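Local coordinates for protein protease Do-like 2, chloroplastic (Arabidopsis thaliana, PDB 4FLN) that acts as a chloroplast serine protease that makes the primary cut in the photodamaged D1 protein of photosystem II, at residues 378-383 and 465-470. Residues are numbered along the deposited sequence; the frame is centred on the assembly and turned at random.
Sequences LVFTPL and LVFEFE
Phe-380 and Phe-467 meet in the hydrophobic core of a PDZ domain, between two strands of its curled antiparallel sheet. The strands are not neighbours in that sheet. Strand 378-382 pairs with 417-422, strand 464-469 with 437-442, and the sheet curls to bring their inner faces together. The axes of 378-382 and 465-469 stay 12.1 Å apart and cross at 55°, so side chains alone bridge the gap.

The aromatic contact is the closest. Phe-380 reaches over one face of the Phe-467 ring with its CZ corner. The two planes are inclined at 37°, with ring centroids 5.3 Å apart. Both side chains leave their strands toward the other segment, with CG anti to the carbonyl carbon and beside the backbone N. Phe-442 packs edge-to-face with Phe-467. Phe-469 CE1 lies 4.5 Å from Phe-380 CE1, near the plane of the Phe-380 ring and at its edge.

The aliphatic contact is looser. Leu-378 CD1 lies 4.4 Å from Phe-467 CD1. Leu-477, on strand 474-478, touches both residues. An alanine in place of Phe-467 would probably open a gap beside Phe-380 and deprive Leu-378 of an apolar neighbour. The nearest approach between the two segments is Phe-380 CZ to Phe-467 CE2, 3.7 Å.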
loop_
_atom_site.group_PDB
_atom_site.type_symbol
_atom_site.label_atom_id
_atom_site.label_comp_id
_atom_site.label_asym_id
_atom_site.label_seq_id
_atom_site.Cartn_x
_atom_site.Cartn_y
_atom_site.Cartn_z
ATOM N N LEU B 378 -22.330 32.268 -9.407
ATOM C CA LEU B 378 -22.107 31.744 -8.059
ATOM C C LEU B 378 -23.130 30.651 -7.770
ATOM O O LEU B 378 -24.334 30.899 -7.729
ATOM C CB LEU B 378 -22.192 32.841 -6.986
ATOM C CG LEU B 378 -21.310 34.098 -7.013
ATOM C CD1 LEU B 378 -21.009 34.544 -5.594
ATOM C CD2 LEU B 378 -20.025 33.911 -7.800
ATOM N N VAL B 379 -22.639 29.439 -7.559
ATOM C CA VAL B 379 -23.515 28.288 -7.445
ATOM C C VAL B 379 -23.749 27.912 -5.987
ATOM O O VAL B 379 -22.803 27.582 -5.259
ATOM C CB VAL B 379 -22.945 27.091 -8.228
ATOM C CG1 VAL B 379 -23.667 25.820 -7.869
ATOM C CG2 VAL B 379 -23.039 27.356 -9.719
ATOM N N PHE B 380 -25.012 27.972 -5.573
ATOM C CA PHE B 380 -25.407 27.663 -4.197
ATOM C C PHE B 380 -26.200 26.345 -4.062
ATOM O O PHE B 380 -27.098 26.068 -4.853
ATOM C CB PHE B 380 -26.239 28.816 -3.620
ATOM C CG PHE B 380 -25.503 30.124 -3.532
ATOM C CD1 PHE B 380 -24.535 30.327 -2.566
ATOM C CD2 PHE B 380 -25.807 31.162 -4.389
ATOM C CE1 PHE B 380 -23.872 31.530 -2.468
ATOM C CE2 PHE B 380 -25.143 32.370 -4.300
ATOM C CZ PHE B 380 -24.171 32.551 -3.337
ATOM N N THR B 381 -25.854 25.534 -3.067
ATOM C CA THR B 381 -26.698 24.411 -2.646
ATOM C C THR B 381 -26.696 24.277 -1.131
ATOM O O THR B 381 -25.798 24.798 -0.453
ATOM C CB THR B 381 -26.231 23.054 -3.196
ATOM O OG1 THR B 381 -24.801 23.008 -3.189
ATOM C CG2 THR B 381 -26.738 22.822 -4.585
ATOM N N PRO B 382 -27.697 23.564 -0.588
ATOM C CA PRO B 382 -27.666 23.234 0.837
ATOM C C PRO B 382 -26.597 22.174 1.099
ATOM O O PRO B 382 -26.362 21.293 0.272
ATOM C CB PRO B 382 -29.068 22.680 1.100
ATOM C CG PRO B 382 -29.891 23.122 -0.059
ATOM C CD PRO B 382 -28.949 23.120 -1.216
ATOM N N LEU B 383 -25.921 22.294 2.232
ATOM C CA LEU B 383 -24.940 21.311 2.634
ATOM C C LEU B 383 -25.712 20.056 3.011
ATOM O O LEU B 383 -26.733 20.122 3.703
ATOM C CB LEU B 383 -24.154 21.837 3.838
ATOM C CG LEU B 383 -22.682 21.489 4.090
ATOM C CD1 LEU B 383 -22.496 21.201 5.562
ATOM C CD2 LEU B 383 -22.194 20.330 3.256
ATOM N N LEU B 465 -25.296 43.024 -5.171
ATOM C CA LEU B 465 -25.596 41.798 -4.459
ATOM C C LEU B 465 -24.449 41.559 -3.485
ATOM O O LEU B 465 -23.326 41.265 -3.899
ATOM C CB LEU B 465 -25.713 40.635 -5.449
ATOM C CG LEU B 465 -26.846 40.732 -6.482
ATOM C CD1 LEU B 465 -26.783 39.582 -7.474
ATOM C CD2 LEU B 465 -28.207 40.768 -5.804
ATOM N N VAL B 466 -24.720 41.697 -2.191
ATOM C CA VAL B 466 -23.668 41.530 -1.189
ATOM C C VAL B 466 -23.780 40.206 -0.422
ATOM O O VAL B 466 -24.739 39.979 0.306
ATOM C CB VAL B 466 -23.638 42.709 -0.185
ATOM C CG1 VAL B 466 -22.499 42.539 0.789
ATOM C CG2 VAL B 466 -23.502 44.026 -0.915
ATOM N N PHE B 467 -22.787 39.341 -0.591
ATOM C CA PHE B 467 -22.763 38.052 0.083
ATOM C C PHE B 467 -21.688 38.031 1.155
ATOM O O PHE B 467 -20.508 38.119 0.838
ATOM C CB PHE B 467 -22.470 36.943 -0.923
ATOM C CG PHE B 467 -23.532 36.779 -1.980
ATOM C CD1 PHE B 467 -23.374 37.351 -3.237
ATOM C CD2 PHE B 467 -24.682 36.039 -1.723
ATOM C CE1 PHE B 467 -24.341 37.196 -4.214
ATOM C CE2 PHE B 467 -25.650 35.887 -2.693
ATOM C CZ PHE B 467 -25.480 36.471 -3.944
ATOM N N GLU B 468 -22.083 37.918 2.418
ATOM C CA GLU B 468 -21.111 37.726 3.491
ATOM C C GLU B 468 -20.962 36.252 3.834
ATOM O O GLU B 468 -21.934 35.590 4.177
ATOM C CB GLU B 468 -21.502 38.511 4.741
ATOM C CG GLU B 468 -21.347 40.012 4.591
ATOM C CD GLU B 468 -22.004 40.782 5.727
ATOM O OE1 GLU B 468 -22.582 41.866 5.457
ATOM O OE2 GLU B 468 -21.944 40.298 6.883
ATOM N N PHE B 469 -19.744 35.737 3.752
ATOM C CA PHE B 469 -19.517 34.323 4.028
ATOM C C PHE B 469 -18.960 34.098 5.421
ATOM O O PHE B 469 -18.780 35.046 6.188
ATOM C CB PHE B 469 -18.588 33.708 2.988
ATOM C CG PHE B 469 -19.121 33.778 1.598
ATOM C CD1 PHE B 469 -19.672 32.671 1.001
ATOM C CD2 PHE B 469 -19.088 34.965 0.892
ATOM C CE1 PHE B 469 -20.168 32.739 -0.279
ATOM C CE2 PHE B 469 -19.586 35.040 -0.389
ATOM C CZ PHE B 469 -20.130 33.925 -0.974
ATOM N N GLU B 470 -18.672 32.834 5.722
ATOM C CA GLU B 470 -18.281 32.401 7.057
ATOM C C GLU B 470 -16.983 33.028 7.546
ATOM O O GLU B 470 -16.893 33.450 8.696
ATOM C CB GLU B 470 -18.188 30.870 7.112
ATOM C CG GLU B 470 -17.620 30.300 8.422
ATOM C CD GLU B 470 -18.522 30.514 9.639
ATOM O OE1 GLU B 470 -19.486 31.306 9.559
ATOM O OE2 GLU B 470 -18.260 29.882 10.687
#